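Local atomic coordinates of outer membrane porin protein 32 (Delftia acidovorans, PDB entry 2FGQ), a protein that forms trimeric, anion-selective channels across the bacterial outer membrane and binds malate, which it probably lets through. Residues L223-F228 against K237-M242; M116-W121 against R203-L208; L257-Y262 against K270-T275; L199-D204 against F228-G233. One frame throughout, in Å; residues are numbered along the deposited sequence.

Interaction 1 (L223-F228 against K237-M242); sequences LQQTKF and KTNSYM
Gln225 NE2 donates to Asn239 OD1 at 2.8 Å, meeting a lone pair of that oxygen with N-H...O nearly straight at 162°. The two amides lie side by side, pointing the same way and nearly coplanar, so the bond fixes them in one plane. Gln225 gets there with CG anti to the backbone N (chi1 -179°) and an extended chain. Lys237 crosses it, its CD packing 3.8 Å from Gln225 NE2, while a water bound by Lys237 NZ accepts a weak bond from the same amide nitrogen. Farther along this face, Leu223 CD2 meets the Tyr241 ring obliquely, 3.3 Å from its CD2.

Backbone bonds join Gln224 to Ser240 and Thr226 to Thr238 as hydrogen-bonded antiparallel pairs. On their face a single water links Gln224 NE2 (2.8 Å), Thr226 OG1 (3.0 Å) and Ser240 OG (2.7 Å); Gln224 OE1 is taken up by Thr207 of the neighbouring strand 199-213. Another water bridges Thr226 O and Thr238 OG1. Between Gln224, Thr226, Thr238 and Ser240 the buried face is polar and linked by water, consistent with the inner wall of a porin barrel, whereas the other face mixes amides, lysines and apolar groups.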
# COMPACT_ATOMS: atom_id res chain seq x y z
N LEU A 223 -13.25 -22.72 -25.48
CA LEU A 223 -14.61 -23.10 -25.07
C LEU A 223 -14.60 -23.30 -23.56
O LEU A 223 -13.67 -23.88 -23.03
CB LEU A 223 -14.98 -24.44 -25.69
CG LEU A 223 -14.82 -24.56 -27.19
CD1 LEU A 223 -14.89 -26.01 -27.55
CD2 LEU A 223 -15.93 -23.75 -27.85
N GLN A 224 -15.66 -22.88 -22.89
CA GLN A 224 -15.72 -23.02 -21.46
C GLN A 224 -17.14 -23.18 -21.00
O GLN A 224 -18.04 -22.50 -21.49
CB GLN A 224 -15.15 -21.76 -20.76
CG GLN A 224 -14.97 -21.90 -19.26
CD GLN A 224 -14.32 -20.66 -18.67
OE1 GLN A 224 -13.18 -20.73 -18.13
NE2 GLN A 224 -14.99 -19.52 -18.79
N GLN A 225 -17.34 -24.10 -20.05
CA GLN A 225 -18.61 -24.19 -19.32
C GLN A 225 -18.34 -23.94 -17.87
O GLN A 225 -17.48 -24.59 -17.27
CB GLN A 225 -19.28 -25.55 -19.48
CG GLN A 225 -20.59 -25.61 -18.75
CD GLN A 225 -21.36 -26.87 -19.04
OE1 GLN A 225 -21.26 -27.84 -18.29
NE2 GLN A 225 -22.09 -26.90 -20.14
N THR A 226 -19.07 -22.96 -17.31
CA THR A 226 -18.98 -22.63 -15.90
C THR A 226 -20.35 -22.88 -15.30
O THR A 226 -21.35 -22.31 -15.75
CB THR A 226 -18.64 -21.17 -15.77
OG1 THR A 226 -17.41 -20.93 -16.46
CG2 THR A 226 -18.36 -20.84 -14.32
N LYS A 227 -20.41 -23.72 -14.28
CA LYS A 227 -21.67 -24.05 -13.63
C LYS A 227 -21.56 -23.75 -12.14
O LYS A 227 -20.71 -24.33 -11.47
CB LYS A 227 -21.97 -25.54 -13.83
CG LYS A 227 -23.30 -26.03 -13.30
CD LYS A 227 -23.73 -27.45 -13.80
CE LYS A 227 -22.65 -28.22 -14.49
NZ LYS A 227 -22.96 -29.74 -14.45
N PHE A 228 -22.41 -22.86 -11.62
CA PHE A 228 -22.57 -22.71 -10.20
C PHE A 228 -23.75 -23.61 -9.78
O PHE A 228 -24.91 -23.31 -10.09
CB PHE A 228 -22.85 -21.26 -9.82
CG PHE A 228 -21.68 -20.29 -9.94
CD1 PHE A 228 -21.29 -19.78 -11.15
CD2 PHE A 228 -21.03 -19.85 -8.81
CE1 PHE A 228 -20.25 -18.83 -11.24
CE2 PHE A 228 -20.03 -18.86 -8.86
CZ PHE A 228 -19.65 -18.35 -10.06
N LYS A 237 -25.67 -21.80 -15.11
CA LYS A 237 -24.75 -22.40 -16.07
C LYS A 237 -24.54 -21.42 -17.22
O LYS A 237 -25.50 -20.89 -17.76
CB LYS A 237 -25.32 -23.74 -16.59
CG LYS A 237 -24.40 -24.43 -17.54
CD LYS A 237 -24.82 -25.92 -17.72
CE LYS A 237 -25.76 -26.08 -18.81
NZ LYS A 237 -26.19 -27.57 -18.89
N THR A 238 -23.29 -21.27 -17.64
CA THR A 238 -22.94 -20.42 -18.73
C THR A 238 -21.93 -21.14 -19.62
O THR A 238 -20.93 -21.67 -19.12
CB THR A 238 -22.29 -19.12 -18.20
OG1 THR A 238 -23.16 -18.48 -17.25
CG2 THR A 238 -22.09 -18.11 -19.34
N ASN A 239 -22.21 -21.18 -20.93
CA ASN A 239 -21.29 -21.67 -21.94
C ASN A 239 -20.69 -20.47 -22.66
O ASN A 239 -21.43 -19.63 -23.21
CB ASN A 239 -22.03 -22.57 -22.93
CG ASN A 239 -22.58 -23.85 -22.29
OD1 ASN A 239 -22.04 -24.36 -21.33
ND2 ASN A 239 -23.67 -24.38 -22.89
N SER A 240 -19.37 -20.42 -22.72
CA SER A 240 -18.65 -19.29 -23.30
C SER A 240 -17.72 -19.77 -24.40
O SER A 240 -17.06 -20.79 -24.25
CB SER A 240 -17.84 -18.54 -22.23
OG SER A 240 -18.66 -18.07 -21.16
N TYR A 241 -17.69 -19.06 -25.51
CA TYR A 241 -16.95 -19.48 -26.70
C TYR A 241 -16.19 -18.29 -27.26
O TYR A 241 -16.68 -17.18 -27.22
CB TYR A 241 -17.93 -19.89 -27.80
CG TYR A 241 -19.00 -20.90 -27.43
CD1 TYR A 241 -20.14 -20.53 -26.75
CD2 TYR A 241 -18.90 -22.21 -27.82
CE1 TYR A 241 -21.13 -21.44 -26.44
CE2 TYR A 241 -19.89 -23.15 -27.51
CZ TYR A 241 -21.01 -22.74 -26.80
OH TYR A 241 -22.02 -23.64 -26.50
N MET A 242 -14.99 -18.52 -27.79
CA MET A 242 -14.22 -17.42 -28.41
C MET A 242 -13.36 -17.99 -29.53
O MET A 242 -12.87 -19.12 -29.45
CB MET A 242 -13.38 -16.76 -27.31
CG MET A 242 -12.25 -15.87 -27.66
SD MET A 242 -10.75 -16.49 -26.58
CE MET A 242 -10.02 -17.12 -28.06
O HOH W 1 -17.75 -19.55 -19.05
O HOH W 2 -24.67 -28.91 -20.59
O HOH W 3 -22.28 -19.87 -14.76

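Interaction 2 (M116-W121 against R203-L208); sequences MGFRNW and RDEITL
The ring of Phe118 and the carboxylate of Glu205 stand almost perpendicular, their planes 89° apart. Both carboxylate oxygens lie by the CD1-CE1 bond of the ring, OE1 obliquely: OE1 of Glu205 is 3.4 Å from Phe118 CD1, and OE2 of Glu205 is 3.5 Å from Phe118 CE1. An extended chain with CG anti to the backbone N (chi1 -172°) carries the Glu205 carboxylate from strand 199-213 to the ring.

Arg203, two residues earlier on the same strand, reaches inward beside it and turns the edge of its guanidinium to several partners. NH1 of Arg203 makes a salt bridge of 2.9 Å to Glu205 OE1, which it meets from above the carboxylate plane. NH2 of Arg203 donates to the backbone O of Arg119 at 3.1 Å, again from above the carbonyl plane. NE bonds to the carbonyl of Asp129, farther along the same loop. A water completes the junction: it accepts from Arg203 NH2 and donates to Gly117 O and to Glu205 OE1 (2.7 Å). Gly117 O also receives the indole NE1 of Trp121, which ties the turn of the loop together. Held on several sides, the guanidinium probably stays charged and stabilises the buried carboxylate.

The arrangement belongs to the long loop between strands 86-90 and 137-141, which folds into the barrel and narrows the channel, as in porins generally; other residues of this loop line the malate pocket.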
# COMPACT_ATOMS: atom_id res chain seq x y z
N MET A 116 -14.62 -13.08 -21.70
CA MET A 116 -15.25 -12.81 -20.38
C MET A 116 -15.61 -14.09 -19.63
O MET A 116 -16.33 -14.02 -18.64
CB MET A 116 -16.56 -12.02 -20.57
CG MET A 116 -16.44 -10.72 -21.22
SD MET A 116 -18.16 -9.97 -21.41
CE MET A 116 -18.86 -10.21 -19.90
N GLY A 117 -15.20 -15.26 -20.12
CA GLY A 117 -15.59 -16.50 -19.46
C GLY A 117 -15.23 -16.58 -17.96
O GLY A 117 -16.00 -17.10 -17.14
N PHE A 118 -14.05 -16.08 -17.61
CA PHE A 118 -13.59 -16.07 -16.20
C PHE A 118 -14.22 -14.87 -15.53
O PHE A 118 -13.56 -13.82 -15.34
CB PHE A 118 -12.07 -16.06 -16.08
CG PHE A 118 -11.40 -17.29 -16.62
CD1 PHE A 118 -11.21 -18.37 -15.80
CD2 PHE A 118 -10.91 -17.34 -17.92
CE1 PHE A 118 -10.56 -19.50 -16.23
CE2 PHE A 118 -10.29 -18.54 -18.41
CZ PHE A 118 -10.10 -19.59 -17.53
N ARG A 119 -15.47 -15.02 -15.13
CA ARG A 119 -16.21 -13.96 -14.44
C ARG A 119 -17.19 -14.60 -13.45
O ARG A 119 -17.47 -15.81 -13.51
CB ARG A 119 -16.84 -12.93 -15.38
CG ARG A 119 -18.01 -13.41 -16.09
CD ARG A 119 -18.58 -12.36 -17.07
NE ARG A 119 -19.08 -11.16 -16.38
CZ ARG A 119 -20.26 -11.06 -15.78
NH1 ARG A 119 -21.11 -12.07 -15.76
NH2 ARG A 119 -20.58 -9.94 -15.16
N ASN A 120 -17.68 -13.81 -12.53
CA ASN A 120 -18.63 -14.26 -11.52
C ASN A 120 -20.07 -14.22 -12.06
O ASN A 120 -20.87 -13.33 -11.75
CB ASN A 120 -18.45 -13.41 -10.27
CG ASN A 120 -19.25 -13.90 -9.10
OD1 ASN A 120 -19.91 -14.97 -9.16
ND2 ASN A 120 -19.16 -13.15 -7.99
N TRP A 121 -20.38 -15.25 -12.82
CA TRP A 121 -21.65 -15.35 -13.52
C TRP A 121 -22.86 -15.40 -12.61
O TRP A 121 -23.99 -15.06 -13.04
CB TRP A 121 -21.66 -16.59 -14.45
CG TRP A 121 -20.71 -16.49 -15.61
CD1 TRP A 121 -19.52 -17.11 -15.74
CD2 TRP A 121 -20.90 -15.72 -16.79
NE1 TRP A 121 -18.93 -16.77 -16.94
CE2 TRP A 121 -19.76 -15.90 -17.60
CE3 TRP A 121 -21.92 -14.87 -17.26
CZ2 TRP A 121 -19.62 -15.29 -18.85
CZ3 TRP A 121 -21.76 -14.24 -18.50
CH2 TRP A 121 -20.62 -14.46 -19.27
N ARG A 203 -18.66 -24.05 -7.68
CA ARG A 203 -18.37 -23.40 -8.93
C ARG A 203 -17.49 -24.38 -9.72
O ARG A 203 -16.31 -24.54 -9.43
CB ARG A 203 -17.63 -22.07 -8.70
CG ARG A 203 -17.34 -21.27 -9.94
CD ARG A 203 -16.36 -20.14 -9.69
NE ARG A 203 -16.33 -19.13 -10.74
CZ ARG A 203 -15.77 -19.32 -11.94
NH1 ARG A 203 -15.12 -20.45 -12.23
NH2 ARG A 203 -15.82 -18.35 -12.83
N ASP A 204 -18.07 -24.98 -10.74
CA ASP A 204 -17.41 -25.99 -11.57
C ASP A 204 -17.06 -25.36 -12.92
O ASP A 204 -17.89 -24.70 -13.51
CB ASP A 204 -18.36 -27.19 -11.82
CG ASP A 204 -18.76 -27.89 -10.57
OD1 ASP A 204 -17.99 -27.83 -9.57
OD2 ASP A 204 -19.83 -28.54 -10.49
N GLU A 205 -15.85 -25.57 -13.41
CA GLU A 205 -15.41 -24.94 -14.65
C GLU A 205 -14.58 -25.93 -15.45
O GLU A 205 -13.62 -26.51 -14.96
CB GLU A 205 -14.55 -23.75 -14.29
CG GLU A 205 -14.10 -22.81 -15.39
CD GLU A 205 -13.01 -21.89 -14.87
OE1 GLU A 205 -13.34 -20.72 -14.54
OE2 GLU A 205 -11.82 -22.36 -14.75
N ILE A 206 -14.97 -26.11 -16.70
CA ILE A 206 -14.21 -26.91 -17.65
C ILE A 206 -13.88 -26.00 -18.83
O ILE A 206 -14.76 -25.31 -19.37
CB ILE A 206 -14.98 -28.17 -18.06
CG1 ILE A 206 -14.13 -28.98 -19.05
CG2 ILE A 206 -16.25 -27.81 -18.73
CD1 ILE A 206 -14.60 -30.38 -19.26
N THR A 207 -12.63 -26.00 -19.24
CA THR A 207 -12.14 -25.09 -20.26
C THR A 207 -11.22 -25.80 -21.24
O THR A 207 -10.35 -26.56 -20.83
CB THR A 207 -11.33 -23.94 -19.60
OG1 THR A 207 -12.06 -23.40 -18.50
CG2 THR A 207 -11.16 -22.78 -20.58
N LEU A 208 -11.44 -25.60 -22.54
CA LEU A 208 -10.60 -26.15 -23.58
C LEU A 208 -10.10 -25.03 -24.46
O LEU A 208 -10.89 -24.24 -24.90
CB LEU A 208 -11.42 -27.17 -24.40
CG LEU A 208 -10.65 -27.89 -25.51
CD1 LEU A 208 -9.61 -28.82 -24.96
CD2 LEU A 208 -11.63 -28.66 -26.42
O HOH W 4 -15.42 -19.31 -15.52

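Interaction 3 (L257-Y262 against K270-T275); sequences LQYALY and KAHQIT
Leu261 CD2 sits over one face of the His272 imidazole, 3.6 Å from the ring centroid and 20° off its normal, a CH-pi contact between side chains that run side by side. Leu261 sends CG anti to its backbone N (chi1 179°), and the same methyl also touches Ala271 O and Lys270 CB. Farther along this face Ile274 CG1 lies at the edge of the Tyr259 ring, 4.0 Å from CD1, and Ile274 CG2 packs against Leu257 CD2 at 3.9 Å. Two apolar clusters thus lie along this face.

They meet at a polar link, where the phenol of Tyr259 reaches His272: OH of Tyr259 and ND1 of His272 share a short hydrogen bond of 2.6 Å at the imidazole edge. With Leu261 on a face and Tyr259 at the edge, the rotation of the His272 ring is fixed from two directions.

Beneath, the backbones pair Gln258 with Thr275, Ala260 with Gln273 and Tyr262 with Ala271, each through two hydrogen bonds; Gln273 N to Ala260 O is 2.8 Å. On this buried face Gln273 NE2 donates to Thr275 OG1 at 3.0 Å, and a water joins Thr275 OG1 to Gln258 O. Tyr262 crosses Gln273 and bonds through its OH to Met116 N, on the loop inside the barrel.

A hairpin with a largely apolar and aromatic outer face and a more polar inner one is the pattern of outer-membrane beta-barrels, porins among them.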
# COMPACT_ATOMS: atom_id res chain seq x y z
N LEU A 257 -8.32 -9.61 -33.92
CA LEU A 257 -9.75 -9.67 -34.07
C LEU A 257 -10.26 -10.88 -33.29
O LEU A 257 -9.74 -11.98 -33.45
CB LEU A 257 -10.07 -9.85 -35.55
CG LEU A 257 -11.31 -9.40 -36.29
CD1 LEU A 257 -11.83 -10.38 -37.37
CD2 LEU A 257 -12.38 -8.69 -35.57
N GLN A 258 -11.27 -10.67 -32.46
CA GLN A 258 -11.80 -11.75 -31.64
C GLN A 258 -13.31 -11.67 -31.57
O GLN A 258 -13.88 -10.59 -31.42
CB GLN A 258 -11.21 -11.68 -30.25
CG GLN A 258 -11.36 -12.95 -29.43
CD GLN A 258 -10.40 -12.94 -28.23
OE1 GLN A 258 -10.80 -12.61 -27.10
NE2 GLN A 258 -9.15 -13.29 -28.47
N TYR A 259 -13.93 -12.83 -31.69
CA TYR A 259 -15.37 -12.99 -31.55
C TYR A 259 -15.66 -13.87 -30.35
O TYR A 259 -14.97 -14.87 -30.15
CB TYR A 259 -15.96 -13.67 -32.83
CG TYR A 259 -17.42 -14.04 -32.66
CD1 TYR A 259 -18.42 -13.12 -32.85
CD2 TYR A 259 -17.78 -15.33 -32.23
CE1 TYR A 259 -19.76 -13.46 -32.63
CE2 TYR A 259 -19.11 -15.68 -32.04
CZ TYR A 259 -20.09 -14.74 -32.23
OH TYR A 259 -21.42 -15.07 -32.03
N ALA A 260 -16.66 -13.53 -29.55
CA ALA A 260 -17.06 -14.35 -28.42
C ALA A 260 -18.58 -14.40 -28.30
O ALA A 260 -19.31 -13.51 -28.75
CB ALA A 260 -16.45 -13.81 -27.11
N LEU A 261 -19.03 -15.50 -27.73
CA LEU A 261 -20.43 -15.72 -27.45
C LEU A 261 -20.57 -16.23 -26.01
O LEU A 261 -19.85 -17.16 -25.61
CB LEU A 261 -20.95 -16.77 -28.45
CG LEU A 261 -22.43 -17.19 -28.34
CD1 LEU A 261 -22.73 -18.11 -27.28
CD2 LEU A 261 -23.38 -16.08 -28.30
N TYR A 262 -21.54 -15.69 -25.28
CA TYR A 262 -21.84 -16.07 -23.91
C TYR A 262 -23.31 -16.48 -23.84
O TYR A 262 -24.21 -15.66 -24.00
CB TYR A 262 -21.54 -14.90 -22.96
CG TYR A 262 -20.17 -14.36 -23.19
CD1 TYR A 262 -19.06 -15.08 -22.78
CD2 TYR A 262 -19.96 -13.18 -23.89
CE1 TYR A 262 -17.78 -14.62 -23.01
CE2 TYR A 262 -18.68 -12.70 -24.12
CZ TYR A 262 -17.59 -13.42 -23.66
OH TYR A 262 -16.31 -12.99 -23.91
N LYS A 270 -28.34 -14.88 -24.76
CA LYS A 270 -27.01 -14.86 -25.32
C LYS A 270 -26.50 -13.43 -25.46
O LYS A 270 -27.29 -12.48 -25.59
CB LYS A 270 -27.02 -15.53 -26.69
CG LYS A 270 -27.31 -17.01 -26.64
CD LYS A 270 -27.35 -17.62 -28.01
CE LYS A 270 -27.69 -19.09 -27.90
NZ LYS A 270 -27.83 -19.66 -29.26
N ALA A 271 -25.18 -13.28 -25.42
CA ALA A 271 -24.52 -12.03 -25.78
C ALA A 271 -23.40 -12.39 -26.75
O ALA A 271 -22.78 -13.46 -26.60
CB ALA A 271 -23.93 -11.32 -24.53
N HIS A 272 -23.19 -11.56 -27.76
CA HIS A 272 -22.15 -11.75 -28.76
C HIS A 272 -21.23 -10.54 -28.69
O HIS A 272 -21.66 -9.41 -28.49
CB HIS A 272 -22.76 -11.78 -30.20
CG HIS A 272 -23.83 -12.80 -30.43
ND1 HIS A 272 -23.59 -13.98 -31.10
CD2 HIS A 272 -25.15 -12.80 -30.12
CE1 HIS A 272 -24.71 -14.68 -31.16
NE2 HIS A 272 -25.67 -13.99 -30.57
N GLN A 273 -19.96 -10.75 -28.95
CA GLN A 273 -18.98 -9.67 -28.88
C GLN A 273 -17.99 -9.77 -30.01
O GLN A 273 -17.57 -10.84 -30.37
CB GLN A 273 -18.19 -9.74 -27.57
CG GLN A 273 -17.40 -8.46 -27.32
CD GLN A 273 -16.60 -8.47 -26.06
OE1 GLN A 273 -16.97 -9.17 -25.10
NE2 GLN A 273 -15.48 -7.70 -26.05
N ILE A 274 -17.63 -8.63 -30.57
CA ILE A 274 -16.56 -8.53 -31.55
C ILE A 274 -15.62 -7.41 -31.10
O ILE A 274 -16.08 -6.32 -30.75
CB ILE A 274 -17.09 -8.22 -32.97
CG1 ILE A 274 -18.13 -9.22 -33.42
CG2 ILE A 274 -15.94 -8.22 -33.97
CD1 ILE A 274 -18.94 -8.69 -34.66
N THR A 275 -14.33 -7.69 -31.12
CA THR A 275 -13.31 -6.73 -30.78
C THR A 275 -12.21 -6.72 -31.81
O THR A 275 -11.68 -7.77 -32.18
CB THR A 275 -12.69 -7.11 -29.45
OG1 THR A 275 -13.73 -7.34 -28.50
CG2 THR A 275 -11.85 -5.95 -28.88
O HOH W 5 -14.76 -9.93 -28.83

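Interaction 4 (L199-D204 against F228-G233); sequences LATDRD and FKRDIG
At the open end of the hairpin formed by strands 199-213 and 218-230, a type I turn from Arg230 to Gly233 leads from strand 218-230 toward strand 235-249, and its Asp231 N donates to Ala200 O at 3.0 Å. The bond is nearly straight (174°), and a water bonded to Ile232 N donates to the same oxygen. Asp202 and Lys229 follow as a hydrogen-bonded antiparallel pair.

On the face toward the channel, Phe228 offers its ring to Arg203: CG of Arg203 lies 3.9 Å from the ring centroid, 17° off the normal, a CH-pi contact with the aliphatic part of the chain, while the guanidinium plane stands steeply across the ring. Thr201 CG2 comes to the edge of the same ring; Thr201 OG1 donates back to Leu199 O.

By porin topology this is the extracellular rim of the barrel, where the strands run out into surface turns. Here Arg230, its chain bent at chi3 (64°), folds onto the turn and grips Gly233 O side-on, with NE at 2.8 Å and NH2 at 3.2 Å. Leu199 CD2 packs on Ile232 CD1 at 3.5 Å and also meets Arg230 CD.

Across the strands two carboxylates approach each other, Asp202 OD1 and Asp231 OD1 being 4.2 Å apart, with a water 2.7 Å from each. Asp202 OD1 is also salt-bridged to Lys193 on the adjoining strand, which probably eases the repulsion between the acids.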
# COMPACT_ATOMS: atom_id res chain seq x y z
N LEU A 199 -26.25 -19.57 0.38
CA LEU A 199 -26.43 -21.02 0.23
C LEU A 199 -25.21 -21.64 -0.46
O LEU A 199 -24.78 -21.17 -1.53
CB LEU A 199 -27.70 -21.34 -0.56
CG LEU A 199 -29.00 -21.40 0.26
CD1 LEU A 199 -29.28 -20.13 0.97
CD2 LEU A 199 -30.17 -21.72 -0.69
N ALA A 200 -24.69 -22.71 0.13
CA ALA A 200 -23.48 -23.38 -0.35
C ALA A 200 -23.66 -23.79 -1.80
O ALA A 200 -24.71 -24.33 -2.17
CB ALA A 200 -23.20 -24.60 0.49
N THR A 201 -22.63 -23.54 -2.60
CA THR A 201 -22.66 -23.69 -4.06
C THR A 201 -21.26 -24.08 -4.52
O THR A 201 -20.28 -23.56 -4.02
CB THR A 201 -23.07 -22.36 -4.71
OG1 THR A 201 -24.42 -22.02 -4.35
CG2 THR A 201 -23.08 -22.39 -6.21
N ASP A 202 -21.19 -25.04 -5.43
CA ASP A 202 -19.93 -25.37 -6.11
C ASP A 202 -19.84 -24.56 -7.39
O ASP A 202 -20.81 -24.45 -8.14
CB ASP A 202 -19.90 -26.84 -6.54
CG ASP A 202 -19.80 -27.81 -5.41
OD1 ASP A 202 -19.49 -27.44 -4.26
OD2 ASP A 202 -20.08 -29.03 -5.59
N ARG A 203 -18.66 -24.05 -7.68
CA ARG A 203 -18.37 -23.40 -8.93
C ARG A 203 -17.49 -24.38 -9.72
O ARG A 203 -16.31 -24.54 -9.43
CB ARG A 203 -17.63 -22.07 -8.70
CG ARG A 203 -17.34 -21.27 -9.94
CD ARG A 203 -16.36 -20.14 -9.69
NE ARG A 203 -16.33 -19.13 -10.74
CZ ARG A 203 -15.77 -19.32 -11.94
NH1 ARG A 203 -15.12 -20.45 -12.23
NH2 ARG A 203 -15.82 -18.35 -12.83
N ASP A 204 -18.07 -24.98 -10.74
CA ASP A 204 -17.41 -25.99 -11.57
C ASP A 204 -17.06 -25.36 -12.92
O ASP A 204 -17.89 -24.70 -13.51
CB ASP A 204 -18.36 -27.19 -11.82
CG ASP A 204 -18.76 -27.89 -10.57
OD1 ASP A 204 -17.99 -27.83 -9.57
OD2 ASP A 204 -19.83 -28.54 -10.49
N PHE A 228 -22.41 -22.86 -11.62
CA PHE A 228 -22.57 -22.71 -10.20
C PHE A 228 -23.75 -23.61 -9.78
O PHE A 228 -24.91 -23.31 -10.09
CB PHE A 228 -22.85 -21.26 -9.82
CG PHE A 228 -21.68 -20.29 -9.94
CD1 PHE A 228 -21.29 -19.78 -11.15
CD2 PHE A 228 -21.03 -19.85 -8.81
CE1 PHE A 228 -20.25 -18.83 -11.24
CE2 PHE A 228 -20.03 -18.86 -8.86
CZ PHE A 228 -19.65 -18.35 -10.06
N LYS A 229 -23.43 -24.70 -9.13
CA LYS A 229 -24.39 -25.74 -8.74
C LYS A 229 -24.64 -25.64 -7.24
O LYS A 229 -23.76 -25.90 -6.43
CB LYS A 229 -23.80 -27.11 -9.08
CG LYS A 229 -24.76 -28.24 -8.93
CD LYS A 229 -24.29 -29.52 -9.67
CE LYS A 229 -24.68 -30.76 -8.87
NZ LYS A 229 -26.12 -30.75 -8.50
N ARG A 230 -25.85 -25.24 -6.87
CA ARG A 230 -26.19 -25.01 -5.48
C ARG A 230 -26.53 -26.33 -4.82
O ARG A 230 -27.21 -27.17 -5.42
CB ARG A 230 -27.34 -24.01 -5.45
CG ARG A 230 -27.80 -23.55 -4.12
CD ARG A 230 -28.79 -22.43 -4.21
NE ARG A 230 -30.02 -22.88 -4.88
CZ ARG A 230 -31.11 -22.12 -5.03
NH1 ARG A 230 -31.12 -20.87 -4.61
NH2 ARG A 230 -32.18 -22.60 -5.66
N ASP A 231 -26.02 -26.55 -3.61
CA ASP A 231 -26.17 -27.85 -2.93
C ASP A 231 -27.64 -28.26 -2.79
O ASP A 231 -27.95 -29.44 -2.97
CB ASP A 231 -25.55 -27.85 -1.52
CG ASP A 231 -24.03 -27.79 -1.51
OD1 ASP A 231 -23.38 -27.58 -2.56
OD2 ASP A 231 -23.42 -27.96 -0.43
N ILE A 232 -28.53 -27.33 -2.48
CA ILE A 232 -29.95 -27.67 -2.28
C ILE A 232 -30.69 -27.89 -3.60
O ILE A 232 -31.89 -28.19 -3.58
CB ILE A 232 -30.74 -26.63 -1.44
CG1 ILE A 232 -30.82 -25.28 -2.15
CG2 ILE A 232 -30.20 -26.58 -0.01
CD1 ILE A 232 -32.06 -24.47 -1.83
N GLY A 233 -30.02 -27.61 -4.72
CA GLY A 233 -30.63 -27.69 -6.02
C GLY A 233 -30.58 -26.37 -6.75
O GLY A 233 -30.57 -25.32 -6.13
O HOH W 6 -27.31 -24.91 -1.11
O HOH W 7 -20.92 -26.42 -2.19
O HOH W 8 -21.18 -30.14 -2.88

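Overall arrangement
Interactions 1, 3 and 4 join neighbouring strands of one antiparallel barrel; interaction 2 ties a loop inside the barrel to its wall. Interaction 2 is the buried one, its centre about 10 Å from the chain centre, and relies on charge and water. Interactions 1 and 3 span the wall, with a buried side and a surface side; the surface is more apolar in interaction 3. Interaction 4, about 23 Å from the chain centre, lies at the rim. Arg203 serves 2 and 4; 1 and 4 share strand 218-230, where Phe228 reaches across only in 4. The loop of interaction 2 reaches interaction 3 through Met116 N and Tyr262 OH, whereas 3 and 4 do not touch.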